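Local coordinates for protein putative short-chain dehydrogenase/reductase (PDB 3E9N) that is of unproven function but, as a member of the short-chain dehydrogenase/reductase family, may act as an acetoacetyl-CoA reductase, at residues L118-N132 / F160-V174. Residues are numbered along the deposited sequence; the frame is centred on the assembly and turned at random. Where two conformers were deposited one is given.
Sequences LPALRAASGCVIYIN and FRKEEANNGIRVSTV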
ATOM      1  N   LEU A 118      27.436  -8.827   0.758  1.00 30.82           N
ATOM      2  CA  LEU A 118      26.628  -9.956   1.219  1.00 32.09           C
ATOM      3  C   LEU A 118      27.345 -11.009   2.112  1.00 32.56           C
ATOM      4  O   LEU A 118      26.786 -11.449   3.128  1.00 34.84           O
ATOM      5  CB  LEU A 118      25.918 -10.642   0.033  1.00 31.58           C
ATOM      6  CG  LEU A 118      24.639 -11.393   0.367  1.00 32.89           C
ATOM      7  CD1 LEU A 118      23.716 -10.524   1.250  1.00 34.92           C
ATOM      8  CD2 LEU A 118      23.914 -11.764  -0.876  1.00 34.06           C
ATOM      9  N   PRO A 119      28.539 -11.478   1.710  1.00 32.55           N
ATOM     10  CA  PRO A 119      29.155 -12.572   2.498  1.00 31.32           C
ATOM     11  C   PRO A 119      29.470 -12.142   3.902  1.00 30.26           C
ATOM     12  O   PRO A 119      29.299 -12.914   4.842  1.00 28.69           O
ATOM     13  CB  PRO A 119      30.472 -12.855   1.737  1.00 30.98           C
ATOM     14  CG  PRO A 119      30.106 -12.578   0.277  1.00 31.92           C
ATOM     15  CD  PRO A 119      29.129 -11.372   0.344  1.00 32.75           C
ATOM     16  N   ALA A 120      29.960 -10.914   4.015  1.00 29.40           N
ATOM     17  CA  ALA A 120      30.261 -10.329   5.296  1.00 28.47           C
ATOM     18  C   ALA A 120      28.985 -10.016   6.113  1.00 28.17           C
ATOM     19  O   ALA A 120      29.035  -9.970   7.347  1.00 27.92           O
ATOM     20  CB  ALA A 120      31.083  -9.056   5.094  1.00 28.91           C
ATOM     21  N   LEU A 121      27.873  -9.731   5.435  1.00 26.89           N
ATOM     22  CA  LEU A 121      26.644  -9.367   6.120  1.00 26.72           C
ATOM     23  C   LEU A 121      26.062 -10.651   6.752  1.00 27.44           C
ATOM     24  O   LEU A 121      25.577 -10.620   7.868  1.00 27.18           O
ATOM     25  CB  LEU A 121      25.610  -8.764   5.152  1.00 24.66           C
ATOM     26  CG  LEU A 121      25.850  -7.341   4.701  1.00 26.87           C
ATOM     27  CD1 LEU A 121      24.990  -6.947   3.430  1.00 26.41           C
ATOM     28  CD2 LEU A 121      25.747  -6.309   5.819  1.00 20.97           C
ATOM     29  N   ARG A 122      26.120 -11.749   6.002  1.00 27.88           N
ATOM     30  CA  ARG A 122      25.657 -13.036   6.445  1.00 29.45           C
ATOM     31  C   ARG A 122      26.499 -13.515   7.580  1.00 31.31           C
ATOM     32  O   ARG A 122      25.961 -13.978   8.591  1.00 32.42           O
ATOM     33  CB  ARG A 122      25.781 -14.030   5.309  1.00 28.87           C
ATOM     34  CG  ARG A 122      24.694 -13.851   4.279  1.00 28.80           C
ATOM     35  CD  ARG A 122      24.844 -14.848   3.177  1.00 27.62           C
ATOM     36  NE  ARG A 122      23.839 -14.659   2.140  1.00 29.14           N
ATOM     37  CZ  ARG A 122      23.760 -15.431   1.060  1.00 31.64           C
ATOM     38  NH1 ARG A 122      24.621 -16.424   0.908  1.00 31.83           N
ATOM     39  NH2 ARG A 122      22.819 -15.229   0.144  1.00 30.59           N
ATOM     40  N   ALA A 123      27.818 -13.377   7.422  1.00 31.50           N
ATOM     41  CA  ALA A 123      28.765 -13.779   8.441  1.00 32.40           C
ATOM     42  C   ALA A 123      28.505 -13.100   9.773  1.00 32.01           C
ATOM     43  O   ALA A 123      28.723 -13.711  10.788  1.00 32.66           O
ATOM     44  CB  ALA A 123      30.268 -13.497   7.980  1.00 32.23           C
ATOM     45  N   ALA A 124      28.116 -11.825   9.754  1.00 30.90           N
ATOM     46  CA  ALA A 124      27.869 -11.083  10.989  1.00 30.43           C
ATOM     47  C   ALA A 124      26.411 -11.096  11.403  1.00 31.61           C
ATOM     48  O   ALA A 124      26.067 -10.527  12.441  1.00 32.61           O
ATOM     49  CB  ALA A 124      28.364  -9.601  10.876  1.00 29.68           C
ATOM     50  N   SER A 125      25.549 -11.736  10.614  1.00 32.38           N
ATOM     51  CA  SER A 125      24.102 -11.508  10.703  1.00 33.66           C
ATOM     52  C   SER A 125      23.704 -10.002  10.772  1.00 33.01           C
ATOM     53  O   SER A 125      22.945  -9.586  11.654  1.00 32.22           O
ATOM     54  CB  SER A 125      23.512 -12.260  11.908  1.00 33.48           C
ATOM     55  OG  SER A 125      23.695 -13.640  11.746  1.00 36.70           O
ATOM     56  N   GLY A 126      24.231  -9.196   9.866  1.00 32.34           N
ATOM     57  CA  GLY A 126      24.116  -7.748   9.991  1.00 31.66           C
ATOM     58  C   GLY A 126      22.762  -7.157   9.646  1.00 32.32           C
ATOM     59  O   GLY A 126      21.803  -7.851   9.242  1.00 32.62           O
ATOM     60  N   CYS A 127      22.682  -5.848   9.804  1.00 32.71           N
ATOM     61  CA  CYS A 127      21.476  -5.090   9.495  0.50 34.05           C
ATOM     62  C   CYS A 127      21.758  -4.185   8.321  1.00 33.36           C
ATOM     63  O   CYS A 127      22.772  -3.473   8.342  1.00 33.66           O
ATOM     64  CB  CYS A 127      21.138  -4.168  10.655  0.50 33.64           C
ATOM     65  SG  CYS A 127      20.689  -5.020  12.089  0.50 40.37           S
ATOM     66  N   VAL A 128      20.869  -4.200   7.331  1.00 31.96           N
ATOM     67  CA  VAL A 128      20.956  -3.327   6.179  1.00 32.54           C
ATOM     68  C   VAL A 128      19.799  -2.328   6.274  1.00 32.93           C
ATOM     69  O   VAL A 128      18.636  -2.702   6.336  1.00 32.67           O
ATOM     70  CB  VAL A 128      20.895  -4.120   4.804  1.00 32.66           C
ATOM     71  CG1 VAL A 128      20.980  -3.147   3.592  1.00 32.50           C
ATOM     72  CG2 VAL A 128      22.015  -5.102   4.711  1.00 31.25           C
ATOM     73  N   ILE A 129      20.122  -1.046   6.315  1.00 33.27           N
ATOM     74  CA  ILE A 129      19.098  -0.065   6.438  1.00 33.48           C
ATOM     75  C   ILE A 129      19.110   0.846   5.232  1.00 33.54           C
ATOM     76  O   ILE A 129      20.157   1.387   4.893  1.00 34.84           O
ATOM     77  CB  ILE A 129      19.266   0.751   7.713  1.00 34.13           C
ATOM     78  CG1 ILE A 129      19.082  -0.172   8.931  1.00 34.65           C
ATOM     79  CG2 ILE A 129      18.222   1.886   7.731  1.00 32.39           C
ATOM     80  CD1 ILE A 129      19.873   0.222  10.133  1.00 35.96           C
ATOM     81  N   TYR A 130      17.963   1.000   4.575  1.00 33.08           N
ATOM     82  CA  TYR A 130      17.820   1.935   3.435  1.00 32.26           C
ATOM     83  C   TYR A 130      17.136   3.210   3.896  1.00 32.58           C
ATOM     84  O   TYR A 130      16.173   3.128   4.686  1.00 31.85           O
ATOM     85  CB  TYR A 130      16.993   1.294   2.328  1.00 32.38           C
ATOM     86  CG  TYR A 130      17.521  -0.041   1.803  1.00 33.64           C
ATOM     87  CD1 TYR A 130      18.469  -0.086   0.811  1.00 35.19           C
ATOM     88  CD2 TYR A 130      17.027  -1.265   2.293  1.00 35.80           C
ATOM     89  CE1 TYR A 130      18.926  -1.323   0.327  1.00 38.42           C
ATOM     90  CE2 TYR A 130      17.473  -2.491   1.823  1.00 34.67           C
ATOM     91  CZ  TYR A 130      18.408  -2.514   0.844  1.00 38.25           C
ATOM     92  OH  TYR A 130      18.903  -3.722   0.388  1.00 42.38           O
ATOM     93  N   ILE A 131      17.651   4.379   3.483  1.00 32.77           N
ATOM     94  CA  ILE A 131      16.977   5.631   3.740  1.00 33.97           C
ATOM     95  C   ILE A 131      16.266   5.972   2.482  1.00 36.05           C
ATOM     96  O   ILE A 131      16.913   6.259   1.480  1.00 36.55           O
ATOM     97  CB  ILE A 131      17.911   6.784   4.012  1.00 34.27           C
ATOM     98  CG1 ILE A 131      18.943   6.406   5.059  1.00 36.24           C
ATOM     99  CG2 ILE A 131      17.120   7.997   4.535  1.00 32.43           C
ATOM    100  CD1 ILE A 131      18.401   6.381   6.392  1.00 40.52           C
ATOM    101  N   ASN A 132      14.938   5.938   2.528  1.00 37.46           N
ATOM    102  CA  ASN A 132      14.075   6.145   1.344  1.00 39.41           C
ATOM    103  C   ASN A 132      13.430   7.553   1.273  1.00 39.73           C
ATOM    104  O   ASN A 132      14.117   8.526   0.927  1.00 41.08           O
ATOM    105  CB  ASN A 132      12.957   5.066   1.304  1.00 39.42           C
ATOM    106  CG  ASN A 132      12.403   4.844  -0.085  1.00 40.82           C
ATOM    107  OD1 ASN A 132      12.707   5.599  -1.030  1.00 43.70           O
ATOM    108  ND2 ASN A 132      11.599   3.787  -0.233  1.00 43.20           N
ATOM    109  N   PHE A 160      14.679  -8.237  -0.912  1.00 31.68           N
ATOM    110  CA  PHE A 160      15.969  -8.516  -0.313  1.00 32.03           C
ATOM    111  C   PHE A 160      15.775  -9.118   1.085  1.00 33.54           C
ATOM    112  O   PHE A 160      16.363 -10.174   1.424  1.00 33.52           O
ATOM    113  CB  PHE A 160      16.781  -7.211  -0.233  1.00 30.07           C
ATOM    114  CG  PHE A 160      18.191  -7.409   0.213  1.00 29.91           C
ATOM    115  CD1 PHE A 160      19.087  -8.093  -0.585  1.00 30.17           C
ATOM    116  CD2 PHE A 160      18.624  -6.922   1.443  1.00 28.50           C
ATOM    117  CE1 PHE A 160      20.403  -8.283  -0.158  1.00 34.26           C
ATOM    118  CE2 PHE A 160      19.945  -7.100   1.870  1.00 32.74           C
ATOM    119  CZ  PHE A 160      20.840  -7.768   1.081  1.00 31.14           C
ATOM    120  N   ARG A 161      14.971  -8.428   1.901  1.00 34.64           N
ATOM    121  CA  ARG A 161      14.580  -8.940   3.221  1.00 36.69           C
ATOM    122  C   ARG A 161      14.124 -10.378   3.156  1.00 37.13           C
ATOM    123  O   ARG A 161      14.598 -11.185   3.941  1.00 37.37           O
ATOM    124  CB  ARG A 161      13.500  -8.057   3.898  1.00 36.82           C
ATOM    125  CG  ARG A 161      13.010  -8.597   5.255  1.00 35.69           C
ATOM    126  CD  ARG A 161      11.931  -7.748   5.855  1.00 29.96           C
ATOM    127  NE  ARG A 161      12.361  -6.359   5.977  1.00 33.01           N
ATOM    128  CZ  ARG A 161      11.899  -5.383   5.199  1.00 32.96           C
ATOM    129  NH1 ARG A 161      10.979  -5.670   4.259  1.00 27.65           N
ATOM    130  NH2 ARG A 161      12.312  -4.127   5.385  1.00 31.08           N
ATOM    131  N   LYS A 162      13.244 -10.704   2.210  1.00 39.15           N
ATOM    132  CA  LYS A 162      12.719 -12.083   2.100  1.00 41.76           C
ATOM    133  C   LYS A 162      13.793 -13.036   1.631  1.00 41.93           C
ATOM    134  O   LYS A 162      13.849 -14.171   2.087  1.00 42.77           O
ATOM    135  CB  LYS A 162      11.539 -12.202   1.119  1.00 43.19           C
ATOM    136  CG  LYS A 162      10.298 -11.330   1.403  1.00 46.49           C
ATOM    137  CD  LYS A 162       9.401 -11.206   0.111  1.00 54.72           C
ATOM    138  CE  LYS A 162      10.130 -10.397  -1.034  1.00 60.00           C
ATOM    139  NZ  LYS A 162       9.276  -9.815  -2.169  1.00 61.36           N
ATOM    140  N   GLU A 163      14.629 -12.597   0.695  1.00 41.79           N
ATOM    141  CA  GLU A 163      15.759 -13.403   0.287  1.00 41.75           C
ATOM    142  C   GLU A 163      16.721 -13.725   1.442  1.00 41.74           C
ATOM    143  O   GLU A 163      17.309 -14.794   1.465  1.00 40.34           O
ATOM    144  CB  GLU A 163      16.535 -12.712  -0.826  1.00 42.37           C
ATOM    145  CG  GLU A 163      16.073 -13.046  -2.228  1.00 44.28           C
ATOM    146  CD  GLU A 163      16.947 -12.404  -3.297  1.00 49.48           C
ATOM    147  OE1 GLU A 163      17.810 -11.560  -2.958  1.00 50.69           O
ATOM    148  OE2 GLU A 163      16.774 -12.728  -4.497  1.00 53.48           O
ATOM    149  N   GLU A 164      16.908 -12.802   2.393  1.00 41.55           N
ATOM    150  CA  GLU A 164      18.010 -12.983   3.345  1.00 41.45           C
ATOM    151  C   GLU A 164      17.637 -13.258   4.794  1.00 42.11           C
ATOM    152  O   GLU A 164      18.544 -13.443   5.613  1.00 42.58           O
ATOM    153  CB  GLU A 164      18.973 -11.801   3.279  1.00 40.97           C
ATOM    154  CG  GLU A 164      19.640 -11.669   1.907  1.00 41.31           C
ATOM    155  CD  GLU A 164      20.531 -12.859   1.596  1.00 42.73           C
ATOM    156  OE1 GLU A 164      21.095 -13.460   2.547  1.00 43.68           O
ATOM    157  OE2 GLU A 164      20.670 -13.198   0.407  1.00 42.38           O
ATOM    158  N   ALA A 165      16.337 -13.270   5.133  1.00 42.06           N
ATOM    159  CA  ALA A 165      15.924 -13.472   6.549  1.00 41.99           C
ATOM    160  C   ALA A 165      16.535 -14.725   7.180  1.00 41.89           C
ATOM    161  O   ALA A 165      17.067 -14.663   8.295  1.00 41.75           O
ATOM    162  CB  ALA A 165      14.401 -13.492   6.693  1.00 41.36           C
ATOM    163  N   ASN A 166      16.468 -15.849   6.461  1.00 42.11           N
ATOM    164  CA  ASN A 166      17.084 -17.112   6.922  1.00 42.69           C
ATOM    165  C   ASN A 166      18.592 -17.068   7.169  1.00 41.77           C
ATOM    166  O   ASN A 166      19.152 -17.902   7.902  1.00 41.52           O
ATOM    167  CB  ASN A 166      16.760 -18.257   5.957  1.00 43.69           C
ATOM    168  CG  ASN A 166      15.345 -18.746   6.132  1.00 47.83           C
ATOM    169  OD1 ASN A 166      14.483 -18.476   5.290  1.00 52.15           O
ATOM    170  ND2 ASN A 166      15.068 -19.395   7.281  1.00 49.00           N
ATOM    171  N   ASN A 167      19.265 -16.099   6.561  1.00 40.14           N
ATOM    172  CA  ASN A 167      20.687 -16.022   6.782  1.00 38.44           C
ATOM    173  C   ASN A 167      21.061 -15.136   7.923  1.00 37.84           C
ATOM    174  O   ASN A 167      22.255 -14.932   8.160  1.00 36.98           O
ATOM    175  CB  ASN A 167      21.383 -15.597   5.527  1.00 38.70           C
ATOM    176  CG  ASN A 167      21.105 -16.543   4.405  1.00 39.49           C
ATOM    177  OD1 ASN A 167      21.157 -17.763   4.602  1.00 42.61           O
ATOM    178  ND2 ASN A 167      20.744 -16.011   3.241  1.00 36.98           N
ATOM    179  N   GLY A 168      20.060 -14.603   8.638  1.00 36.26           N
ATOM    180  CA  GLY A 168      20.378 -13.834   9.822  1.00 35.25           C
ATOM    181  C   GLY A 168      20.444 -12.358   9.525  1.00 35.21           C
ATOM    182  O   GLY A 168      20.697 -11.553  10.441  1.00 36.39           O
ATOM    183  N   ILE A 169      20.221 -11.983   8.265  1.00 33.74           N
ATOM    184  CA  ILE A 169      20.248 -10.572   7.894  1.00 33.12           C
ATOM    185  C   ILE A 169      18.922  -9.858   8.152  1.00 33.63           C
ATOM    186  O   ILE A 169      17.839 -10.372   7.826  1.00 33.14           O
ATOM    187  CB  ILE A 169      20.655 -10.374   6.417  1.00 33.44           C
ATOM    188  CG1 ILE A 169      22.088 -10.907   6.181  1.00 32.01           C
ATOM    189  CG2 ILE A 169      20.491  -8.886   5.992  1.00 32.51           C
ATOM    190  CD1 ILE A 169      22.564 -10.813   4.750  1.00 31.50           C
ATOM    191  N   ARG A 170      19.010  -8.684   8.778  1.00 32.95           N
ATOM    192  CA  ARG A 170      17.855  -7.864   8.976  1.00 33.01           C
ATOM    193  C   ARG A 170      17.884  -6.709   7.992  1.00 33.43           C
ATOM    194  O   ARG A 170      18.957  -6.140   7.668  1.00 33.81           O
ATOM    195  CB  ARG A 170      17.747  -7.393  10.444  1.00 33.19           C
ATOM    196  CG  ARG A 170      17.720  -8.605  11.438  1.00 34.46           C
ATOM    197  CD  ARG A 170      17.332  -8.187  12.848  1.00 38.82           C
ATOM    198  NE  ARG A 170      18.366  -7.423  13.551  1.00 42.87           N
ATOM    199  CZ  ARG A 170      18.307  -7.054  14.837  1.00 45.40           C
ATOM    200  NH1 ARG A 170      17.254  -7.363  15.618  1.00 44.47           N
ATOM    201  NH2 ARG A 170      19.312  -6.361  15.349  1.00 46.05           N
ATOM    202  N   VAL A 171      16.699  -6.382   7.478  1.00 32.95           N
ATOM    203  CA  VAL A 171      16.586  -5.381   6.463  1.00 31.75           C
ATOM    204  C   VAL A 171      15.533  -4.383   6.910  1.00 31.86           C
ATOM    205  O   VAL A 171      14.459  -4.763   7.352  1.00 31.42           O
ATOM    206  CB  VAL A 171      16.228  -5.982   5.128  1.00 31.44           C
ATOM    207  CG1 VAL A 171      16.213  -4.874   4.065  1.00 31.96           C
ATOM    208  CG2 VAL A 171      17.264  -7.030   4.723  1.00 32.28           C
ATOM    209  N   SER A 172      15.863  -3.097   6.806  1.00 31.76           N
ATOM    210  CA  SER A 172      14.998  -2.078   7.286  1.00 31.58           C
ATOM    211  C   SER A 172      14.996  -0.826   6.409  1.00 31.34           C
ATOM    212  O   SER A 172      16.006  -0.470   5.792  1.00 30.43           O
ATOM    213  CB  SER A 172      15.368  -1.749   8.722  1.00 31.93           C
ATOM    214  OG  SER A 172      14.463  -0.785   9.222  1.00 36.13           O
ATOM    215  N   THR A 173      13.838  -0.167   6.354  1.00 31.01           N
ATOM    216  CA  THR A 173      13.710   1.059   5.621  1.00 31.18           C
ATOM    217  C   THR A 173      13.278   2.157   6.532  1.00 30.52           C
ATOM    218  O   THR A 173      12.283   2.069   7.214  1.00 32.39           O
ATOM    219  CB  THR A 173      12.647   0.963   4.525  1.00 31.59           C
ATOM    220  OG1 THR A 173      11.422   0.543   5.141  1.00 37.52           O
ATOM    221  CG2 THR A 173      13.051  -0.058   3.494  1.00 28.90           C
ATOM    222  N   VAL A 174      14.022   3.226   6.537  1.00 29.61           N
ATOM    223  CA  VAL A 174      13.625   4.351   7.279  1.00 29.00           C
ATOM    224  C   VAL A 174      13.113   5.300   6.222  1.00 29.70           C
ATOM    225  O   VAL A 174      13.859   5.628   5.306  1.00 29.61           O
ATOM    226  CB  VAL A 174      14.838   4.922   8.061  1.00 28.79           C
ATOM    227  CG1 VAL A 174      14.508   6.309   8.647  1.00 27.19           C
ATOM    228  CG2 VAL A 174      15.270   3.899   9.142  1.00 28.40           C
TER
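With its chain fully extended beyond CB (chi2 -180°, chi3 -178°), R122 lays its guanidinium edge against the carboxylate of E164, whose own chain folds back at chi2 (-65°). The grip is side-on: NH2 of R122 meets the syn lone pair of E164 OE2 at 3.0 Å, almost straight, while R122 NE reaches E164 OE1 at 3.0 Å, tilted out of the carboxylate plane. N167 ND2 donates to E164 OE1 from the opposite face, at 2.7 Å, leaving the carboxylate little freedom to rotate. Next to this salt bridge, I169 CD1 lodges among L118 CD1, L121 CB and R122 CG. The helices bearing R122 and E164 lead into strands 127-131 and 170-176, neighbours in the parallel Rossmann sheet, and helix 144-164 makes the beta-alpha-beta crossover between them. Six backbone bonds zip these strands together, from R170 N to G126 O through N132 N to V174 O. On the face of V128 and Y130, Y130 OH sits 3.4 Å from F160 CD2, and V171 CG1 abuts the ring edge at Y130 CE2, 3.5 Å away. On the opposite face, C127 SG takes a weak bond from R170 NE; R170 NH1 bonds to the carbonyl oxygens of A216 and T220.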